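Putative GH105 family protein (Salmonella enterica subsp. enterica serovar Paratyphi A, PDB 3QWT) is of unknown function but is probably a glycoside hydrolase of family GH105, whose characterised members remove unsaturated uronic acid residues from oligosaccharides. Local coordinates at residues K32-L37 and Y74-Y79; R326-H331 and G336-T341. One frame throughout, in Å; residues are numbered along the deposited sequence.

Overall arrangement
The contacts follow one another in series: contact 1 joins helices 23-37 and 67-83, and contact 2 joins the end of helix 318-330 to the loop after it. Their centres are about 14 Å apart, and they lie about 13 and 16 Å from the centre of the chain. They touch directly, with Val33 CG2 3.6 Å from Gly336 O and Asn36 CB 3.7 Å from the same oxygen. Gln366 of helix 363-377 hydrogen-bonds both Val33 O and Gly336 O. Segments early and late in the sequence therefore meet side by side, consistent with the ring closure of an alpha/alpha toroid.

Contact 1 of 2, residues K32-L37 and Y74-Y79; sequences KVTHNL and YGMYHY
Met76, a selenomethionine in this model, reaches from helix 67-83 to Thr34 and Leu37 of helix 23-37. Along 74-79, Tyr74 comes first and is engaged away from helix 23-37: its OH hydrogen-bonds Asp243, and one face of the Tyr74 ring is met by His78 CD2, over its centre and 3.6 Å above its plane. Met76 is the residue of 74-79 that reaches the other helix. Its CG lies beside the backbone N (chi1 -71°) and the rest of the side chain is fully extended, which carries the terminal methyl across the gap between backbones whose nearest CA atoms, those of Thr34 and Met76, are 7.8 Å apart. That methyl does all the touching. It meets Leu37 tip to tip, CE to CD1 at 3.5 Å, and passes Thr34 obliquely, with CE 4.1 Å from CG2. Thr34 and Leu37 stand one helical turn apart, so CE bridges that turn. Thr34 can offer its methyl because chi1, measured to OG1, is -61°; this sets CG2 anti to the backbone N and OG1 beside it, where OG1 is hydrogen-bonded to Ile30 O one turn back in its own helix. Farther along, the side chain of Tyr79 touches Met88 of helix 86-102, which also covers Thr34. The buried surface between the two segments is modest, 122 Å², and all three touching residues are buried; Met370 of helix 363-377 closes over Thr34 and Leu37. Such apolar packing is what joins neighbouring helices in an alpha/alpha toroid, the fold of this protein.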
ATOM      1  N   LYS A  32      19.843  40.943 -22.972  1.00 43.46           N
ATOM      2  CA  LYS A  32      21.067  41.748 -22.955  1.00 44.38           C
ATOM      3  C   LYS A  32      22.101  41.232 -21.941  1.00 40.53           C
ATOM      4  O   LYS A  32      23.317  41.253 -22.183  1.00 41.44           O
ATOM      5  CB  LYS A  32      20.733  43.220 -22.663  1.00 46.80           C
ATOM      6  CG  LYS A  32      21.789  44.208 -23.132  1.00 58.04           C
ATOM      7  CD  LYS A  32      21.636  45.561 -22.438  1.00 73.78           C
ATOM      8  CE  LYS A  32      20.213  46.119 -22.544  1.00 77.15           C
ATOM      9  NZ  LYS A  32      20.026  47.331 -21.688  1.00 74.41           N
ATOM     10  N   VAL A  33      21.605  40.789 -20.795  1.00 40.62           N
ATOM     11  CA  VAL A  33      22.443  40.236 -19.747  1.00 42.91           C
ATOM     12  C   VAL A  33      23.049  38.900 -20.195  1.00 45.79           C
ATOM     13  O   VAL A  33      24.202  38.590 -19.897  1.00 42.63           O
ATOM     14  CB  VAL A  33      21.614  40.106 -18.446  1.00 48.73           C
ATOM     15  CG1 VAL A  33      22.302  39.232 -17.409  1.00 43.51           C
ATOM     16  CG2 VAL A  33      21.332  41.502 -17.888  1.00 50.32           C
ATOM     17  N   THR A  34      22.275  38.123 -20.940  1.00 52.67           N
ATOM     18  CA  THR A  34      22.745  36.836 -21.441  1.00 46.35           C
ATOM     19  C   THR A  34      23.813  37.053 -22.494  1.00 48.53           C
ATOM     20  O   THR A  34      24.840  36.380 -22.494  1.00 50.46           O
ATOM     21  CB  THR A  34      21.589  36.009 -22.028  1.00 42.29           C
ATOM     22  OG1 THR A  34      20.631  35.763 -20.999  1.00 43.90           O
ATOM     23  CG2 THR A  34      22.083  34.672 -22.556  1.00 40.50           C
ATOM     24  N   HIS A  35      23.569  38.014 -23.378  1.00 45.68           N
ATOM     25  CA  HIS A  35      24.499  38.305 -24.458  1.00 50.00           C
ATOM     26  C   HIS A  35      25.845  38.725 -23.882  1.00 51.66           C
ATOM     27  O   HIS A  35      26.906  38.328 -24.373  1.00 50.03           O
ATOM     28  CB  HIS A  35      23.947  39.401 -25.368  1.00 51.74           C
ATOM     29  CG  HIS A  35      24.813  39.681 -26.557  1.00 57.21           C
ATOM     30  ND1 HIS A  35      25.668  40.765 -26.619  1.00 54.53           N
ATOM     31  CD2 HIS A  35      24.976  39.007 -27.718  1.00 54.13           C
ATOM     32  CE1 HIS A  35      26.312  40.744 -27.769  1.00 55.66           C
ATOM     33  NE2 HIS A  35      25.909  39.691 -28.457  1.00 58.74           N
ATOM     34  N   ASN A  36      25.786  39.518 -22.824  1.00 47.66           N
ATOM     35  CA  ASN A  36      26.984  39.930 -22.112  1.00 51.96           C
ATOM     36  C   ASN A  36      27.772  38.719 -21.570  1.00 51.41           C
ATOM     37  O   ASN A  36      28.955  38.546 -21.865  1.00 53.36           O
ATOM     38  CB  ASN A  36      26.596  40.909 -20.991  1.00 49.96           C
ATOM     39  CG  ASN A  36      27.752  41.776 -20.548  1.00 49.37           C
ATOM     40  OD1 ASN A  36      28.475  41.425 -19.623  1.00 52.35           O
ATOM     41  ND2 ASN A  36      27.930  42.921 -21.209  1.00 47.18           N
ATOM     42  N   LEU A  37      27.099  37.871 -20.800  1.00 45.85           N
ATOM     43  CA  LEU A  37      27.720  36.688 -20.195  1.00 41.95           C
ATOM     44  C   LEU A  37      28.571  35.864 -21.160  1.00 44.43           C
ATOM     45  O   LEU A  37      29.760  35.663 -20.923  1.00 49.82           O
ATOM     46  CB  LEU A  37      26.644  35.793 -19.572  1.00 43.05           C
ATOM     47  CG  LEU A  37      27.020  34.755 -18.509  1.00 48.23           C
ATOM     48  CD1 LEU A  37      25.751  34.073 -17.972  1.00 43.57           C
ATOM     49  CD2 LEU A  37      27.999  33.712 -19.019  1.00 50.92           C
ATOM     50  N   TYR A  74      22.568  27.704 -14.533  1.00 30.58           N
ATOM     51  CA  TYR A  74      21.339  27.550 -13.754  1.00 35.39           C
ATOM     52  C   TYR A  74      20.419  28.756 -13.968  1.00 36.27           C
ATOM     53  O   TYR A  74      19.215  28.612 -14.194  1.00 33.06           O
ATOM     54  CB  TYR A  74      21.686  27.373 -12.281  1.00 36.56           C
ATOM     55  CG  TYR A  74      20.561  26.926 -11.396  1.00 38.56           C
ATOM     56  CD1 TYR A  74      19.745  25.865 -11.758  1.00 38.44           C
ATOM     57  CD2 TYR A  74      20.338  27.541 -10.170  1.00 41.28           C
ATOM     58  CE1 TYR A  74      18.723  25.443 -10.936  1.00 41.97           C
ATOM     59  CE2 TYR A  74      19.325  27.128  -9.341  1.00 45.64           C
ATOM     60  CZ  TYR A  74      18.515  26.072  -9.727  1.00 46.73           C
ATOM     61  OH  TYR A  74      17.500  25.650  -8.900  1.00 41.36           O
ATOM     62  N   GLY A  75      21.001  29.951 -13.923  1.00 40.37           N
ATOM     63  CA  GLY A  75      20.248  31.160 -14.198  1.00 36.45           C
ATOM     64  C   GLY A  75      19.605  31.100 -15.574  1.00 35.34           C
ATOM     65  O   GLY A  75      18.421  31.383 -15.728  1.00 34.21           O
HETATM   66  N   MSE A  76      20.389  30.725 -16.578  1.00 43.29           N
HETATM   67  CA  MSE A  76      19.858  30.502 -17.920  1.00 43.02           C
HETATM   68  C   MSE A  76      18.743  29.465 -17.909  1.00 41.94           C
HETATM   69  O   MSE A  76      17.691  29.664 -18.533  1.00 38.51           O
HETATM   70  CB  MSE A  76      20.965  30.033 -18.864  1.00 41.11           C
HETATM   71  CG  MSE A  76      21.975  31.106 -19.219  1.00 49.56           C
HETATM   72 SE   MSE A  76      23.302  30.441 -20.509  0.84 65.49          SE
HETATM   73  CE  MSE A  76      24.472  32.002 -20.542  1.00 68.61           C
ATOM     74  N   TYR A  77      18.970  28.353 -17.209  1.00 39.54           N
ATOM     75  CA  TYR A  77      17.983  27.280 -17.215  1.00 39.33           C
ATOM     76  C   TYR A  77      16.658  27.823 -16.710  1.00 36.60           C
ATOM     77  O   TYR A  77      15.617  27.604 -17.319  1.00 37.00           O
ATOM     78  CB  TYR A  77      18.404  26.058 -16.387  1.00 37.46           C
ATOM     79  CG  TYR A  77      17.326  25.009 -16.446  1.00 36.49           C
ATOM     80  CD1 TYR A  77      17.128  24.275 -17.607  1.00 37.99           C
ATOM     81  CD2 TYR A  77      16.454  24.806 -15.379  1.00 34.48           C
ATOM     82  CE1 TYR A  77      16.109  23.338 -17.701  1.00 42.86           C
ATOM     83  CE2 TYR A  77      15.422  23.866 -15.467  1.00 35.40           C
ATOM     84  CZ  TYR A  77      15.264  23.140 -16.634  1.00 41.09           C
ATOM     85  OH  TYR A  77      14.261  22.208 -16.751  1.00 47.08           O
ATOM     86  N   HIS A  78      16.716  28.552 -15.601  1.00 33.95           N
ATOM     87  CA  HIS A  78      15.520  29.167 -15.023  1.00 36.94           C
ATOM     88  C   HIS A  78      14.695  29.917 -16.067  1.00 32.66           C
ATOM     89  O   HIS A  78      13.512  29.631 -16.261  1.00 30.50           O
ATOM     90  CB  HIS A  78      15.881  30.075 -13.831  1.00 33.79           C
ATOM     91  CG  HIS A  78      15.884  29.351 -12.521  1.00 39.43           C
ATOM     92  ND1 HIS A  78      14.831  29.409 -11.639  1.00 49.31           N
ATOM     93  CD2 HIS A  78      16.786  28.503 -11.969  1.00 43.52           C
ATOM     94  CE1 HIS A  78      15.088  28.645 -10.591  1.00 52.83           C
ATOM     95  NE2 HIS A  78      16.269  28.084 -10.769  1.00 50.24           N
ATOM     96  N   TYR A  79      15.330  30.855 -16.759  1.00 27.21           N
ATOM     97  CA  TYR A  79      14.647  31.530 -17.842  1.00 30.11           C
ATOM     98  C   TYR A  79      14.066  30.538 -18.851  1.00 32.24           C
ATOM     99  O   TYR A  79      12.886  30.628 -19.210  1.00 36.03           O
ATOM    100  CB  TYR A  79      15.557  32.542 -18.531  1.00 34.07           C
ATOM    101  CG  TYR A  79      14.779  33.496 -19.432  1.00 43.52           C
ATOM    102  CD1 TYR A  79      13.999  34.507 -18.885  1.00 41.75           C
ATOM    103  CD2 TYR A  79      14.815  33.375 -20.820  1.00 37.51           C
ATOM    104  CE1 TYR A  79      13.282  35.378 -19.687  1.00 39.78           C
ATOM    105  CE2 TYR A  79      14.097  34.241 -21.631  1.00 42.73           C
ATOM    106  CZ  TYR A  79      13.329  35.243 -21.053  1.00 45.29           C
ATOM    107  OH  TYR A  79      12.599  36.113 -21.836  1.00 46.42           O
TER

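Contact 2 of 2, residues R326-H331 and G336-T341; sequences RGIVKH and GELLQT
The C-terminal end of helix 318-330 meets the loop that follows it through His331, which touches Leu338, Leu339 and Gln340. Across the segments 253 Å² is buried, with Ile328 and Leu338 as the buried residues and Leu339 exposed. His331 is the first residue to leave helical backbone angles, and its carbonyl oxygen accepts the one hydrogen bond between the segments, from Leu339 N at 2.7 Å. The bond is nearly straight, with an N-H...O angle of 163°, and the nitrogen sits almost in line with the C=O bond. The same oxygen is packed closely by the side chain of Leu339: CG is 3.1 Å from His331 O, because it is anti to the carbonyl carbon, beside the backbone N (chi1 -71°) whose N-H binds that oxygen. The imidazole is tied to its own helix, ND1 donating to Gly327 O at 2.8 Å. His331 N is shared between a weak bond to that oxygen and one to Ile328 O, so the amide that closes the helix is bound to two carbonyls. With ND1 so engaged, the ring presents CD2 at its edge to Gln340 CG, 3.9 Å away and near the ring plane.

In this alpha/alpha toroid of the GH88 sequence family, the loop leads from helix 318-330 toward helix 351-355, and Gln366 of helix 363-377 holds it by bonds to Gly336 O and Leu338 N. Leu338 CD1 approaches Ile328 CG2 obliquely at 4.2 Å, and Ala294 and Ala369 of two further helices pack on Leu338. Beyond it the chain bends sharply in an inverse gamma turn centred on Gln340, where Thr341 N donates to Leu339 O at 2.8 Å. Thr341 OG1 adds a bond to Leu338 O at 3.0 Å, from a position 46° out of the carbonyl plane.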
ATOM      1  N   ARG A 326      14.657  46.855  -8.180  1.00 55.62           N
ATOM      2  CA  ARG A 326      14.836  48.173  -8.775  1.00 52.67           C
ATOM      3  C   ARG A 326      16.321  48.518  -8.799  1.00 53.60           C
ATOM      4  O   ARG A 326      16.858  48.933  -9.827  1.00 51.90           O
ATOM      5  CB  ARG A 326      14.029  49.231  -8.007  1.00 52.07           C
ATOM      6  CG  ARG A 326      12.549  49.243  -8.366  1.00 48.20           C
ATOM      7  CD  ARG A 326      11.707  49.968  -7.331  1.00 53.18           C
ATOM      8  NE  ARG A 326      10.287  49.724  -7.559  1.00 63.68           N
ATOM      9  CZ  ARG A 326       9.392  50.671  -7.824  1.00 73.64           C
ATOM     10  NH1 ARG A 326       9.757  51.946  -7.871  1.00 74.53           N
ATOM     11  NH2 ARG A 326       8.123  50.344  -8.025  1.00 79.46           N
ATOM     12  N   GLY A 327      16.983  48.316  -7.664  1.00 53.91           N
ATOM     13  CA  GLY A 327      18.422  48.471  -7.569  1.00 52.61           C
ATOM     14  C   GLY A 327      19.197  47.664  -8.601  1.00 54.23           C
ATOM     15  O   GLY A 327      20.137  48.182  -9.216  1.00 54.81           O
ATOM     16  N   ILE A 328      18.813  46.400  -8.798  1.00 49.98           N
ATOM     17  CA  ILE A 328      19.516  45.531  -9.749  1.00 45.93           C
ATOM     18  C   ILE A 328      19.409  46.068 -11.168  1.00 48.09           C
ATOM     19  O   ILE A 328      20.381  46.058 -11.927  1.00 47.95           O
ATOM     20  CB  ILE A 328      18.992  44.070  -9.737  1.00 49.38           C
ATOM     21  CG1 ILE A 328      19.349  43.359  -8.426  1.00 43.90           C
ATOM     22  CG2 ILE A 328      19.578  43.281 -10.912  1.00 43.48           C
ATOM     23  CD1 ILE A 328      20.844  43.221  -8.223  1.00 41.89           C
ATOM     24  N   VAL A 329      18.215  46.511 -11.535  1.00 48.72           N
ATOM     25  CA  VAL A 329      18.019  47.056 -12.859  1.00 51.50           C
ATOM     26  C   VAL A 329      18.897  48.297 -13.017  1.00 55.50           C
ATOM     27  O   VAL A 329      19.557  48.461 -14.038  1.00 51.68           O
ATOM     28  CB  VAL A 329      16.544  47.393 -13.126  1.00 50.46           C
ATOM     29  CG1 VAL A 329      16.408  48.216 -14.402  1.00 45.45           C
ATOM     30  CG2 VAL A 329      15.731  46.122 -13.230  1.00 45.18           C
ATOM     31  N   LYS A 330      18.926  49.147 -11.993  1.00 55.69           N
ATOM     32  CA  LYS A 330      19.778  50.336 -12.019  1.00 61.26           C
ATOM     33  C   LYS A 330      21.239  49.991 -12.282  1.00 58.88           C
ATOM     34  O   LYS A 330      21.976  50.787 -12.868  1.00 62.57           O
ATOM     35  CB  LYS A 330      19.657  51.127 -10.712  1.00 69.11           C
ATOM     36  CG  LYS A 330      18.793  52.379 -10.813  1.00 78.70           C
ATOM     37  CD  LYS A 330      17.429  52.073 -11.440  1.00 83.44           C
ATOM     38  CE  LYS A 330      16.407  51.585 -10.411  1.00 77.63           C
ATOM     39  NZ  LYS A 330      15.207  50.977 -11.059  1.00 71.58           N
ATOM     40  N   HIS A 331      21.656  48.803 -11.857  1.00 53.75           N
ATOM     41  CA  HIS A 331      23.062  48.431 -11.947  1.00 53.64           C
ATOM     42  C   HIS A 331      23.410  47.586 -13.166  1.00 56.38           C
ATOM     43  O   HIS A 331      24.532  47.098 -13.291  1.00 57.06           O
ATOM     44  CB  HIS A 331      23.512  47.711 -10.680  1.00 48.27           C
ATOM     45  CG  HIS A 331      23.756  48.623  -9.526  1.00 51.90           C
ATOM     46  ND1 HIS A 331      22.740  49.284  -8.873  1.00 58.35           N
ATOM     47  CD2 HIS A 331      24.904  48.988  -8.906  1.00 49.69           C
ATOM     48  CE1 HIS A 331      23.250  50.014  -7.896  1.00 55.56           C
ATOM     49  NE2 HIS A 331      24.561  49.852  -7.897  1.00 53.98           N
ATOM     50  N   GLY A 336      24.854  45.527 -20.748  1.00 61.99           N
ATOM     51  CA  GLY A 336      24.197  44.396 -20.112  1.00 59.24           C
ATOM     52  C   GLY A 336      24.978  43.771 -18.966  1.00 55.71           C
ATOM     53  O   GLY A 336      24.624  42.706 -18.484  1.00 53.25           O
ATOM     54  N   GLU A 337      26.037  44.446 -18.536  1.00 56.39           N
ATOM     55  CA  GLU A 337      26.940  43.940 -17.513  1.00 53.81           C
ATOM     56  C   GLU A 337      26.431  44.347 -16.155  1.00 55.69           C
ATOM     57  O   GLU A 337      26.132  45.519 -15.929  1.00 58.40           O
ATOM     58  CB  GLU A 337      28.339  44.527 -17.725  1.00 61.50           C
ATOM     59  CG  GLU A 337      29.311  44.361 -16.558  1.00 65.10           C
ATOM     60  CD  GLU A 337      30.669  45.006 -16.835  1.00 67.73           C
ATOM     61  OE1 GLU A 337      30.751  45.828 -17.775  1.00 72.25           O
ATOM     62  OE2 GLU A 337      31.653  44.691 -16.124  1.00 62.67           O
ATOM     63  N   LEU A 338      26.318  43.383 -15.247  1.00 53.79           N
ATOM     64  CA  LEU A 338      25.881  43.693 -13.895  1.00 54.11           C
ATOM     65  C   LEU A 338      27.017  44.409 -13.198  1.00 55.08           C
ATOM     66  O   LEU A 338      28.059  43.812 -12.949  1.00 57.45           O
ATOM     67  CB  LEU A 338      25.484  42.425 -13.130  1.00 49.95           C
ATOM     68  CG  LEU A 338      24.864  42.702 -11.756  1.00 50.28           C
ATOM     69  CD1 LEU A 338      23.633  43.564 -11.907  1.00 48.84           C
ATOM     70  CD2 LEU A 338      24.521  41.408 -11.003  1.00 50.46           C
ATOM     71  N   LEU A 339      26.817  45.687 -12.884  1.00 54.49           N
ATOM     72  CA  LEU A 339      27.931  46.546 -12.472  1.00 66.93           C
ATOM     73  C   LEU A 339      28.758  46.096 -11.256  1.00 76.25           C
ATOM     74  O   LEU A 339      29.891  45.638 -11.417  1.00 89.69           O
ATOM     75  CB  LEU A 339      27.488  48.012 -12.345  1.00 63.19           C
ATOM     76  CG  LEU A 339      27.202  48.647 -13.709  1.00 58.40           C
ATOM     77  CD1 LEU A 339      26.703  50.087 -13.575  1.00 61.89           C
ATOM     78  CD2 LEU A 339      28.437  48.562 -14.608  1.00 63.79           C
ATOM     79  N   GLN A 340      28.218  46.227 -10.052  1.00 65.92           N
ATOM     80  CA  GLN A 340      29.018  45.985  -8.850  1.00 64.31           C
ATOM     81  C   GLN A 340      29.209  44.502  -8.479  1.00 61.85           C
ATOM     82  O   GLN A 340      28.888  44.088  -7.365  1.00 61.29           O
ATOM     83  CB  GLN A 340      28.402  46.722  -7.669  1.00 60.72           C
ATOM     84  CG  GLN A 340      28.504  48.210  -7.764  1.00 62.89           C
ATOM     85  CD  GLN A 340      29.755  48.735  -7.094  1.00 64.52           C
ATOM     86  OE1 GLN A 340      29.906  48.647  -5.874  1.00 64.67           O
ATOM     87  NE2 GLN A 340      30.663  49.281  -7.888  1.00 64.10           N
ATOM     88  N   THR A 341      29.739  43.709  -9.401  1.00 52.31           N
ATOM     89  CA  THR A 341      30.051  42.316  -9.118  1.00 47.86           C
ATOM     90  C   THR A 341      31.476  42.162  -8.560  1.00 49.53           C
ATOM     91  O   THR A 341      32.421  42.724  -9.108  1.00 55.57           O
ATOM     92  CB  THR A 341      29.931  41.463 -10.397  1.00 49.58           C
ATOM     93  OG1 THR A 341      28.618  41.608 -10.959  1.00 50.52           O
ATOM     94  CG2 THR A 341      30.237  39.993 -10.101  1.00 39.99           C
TER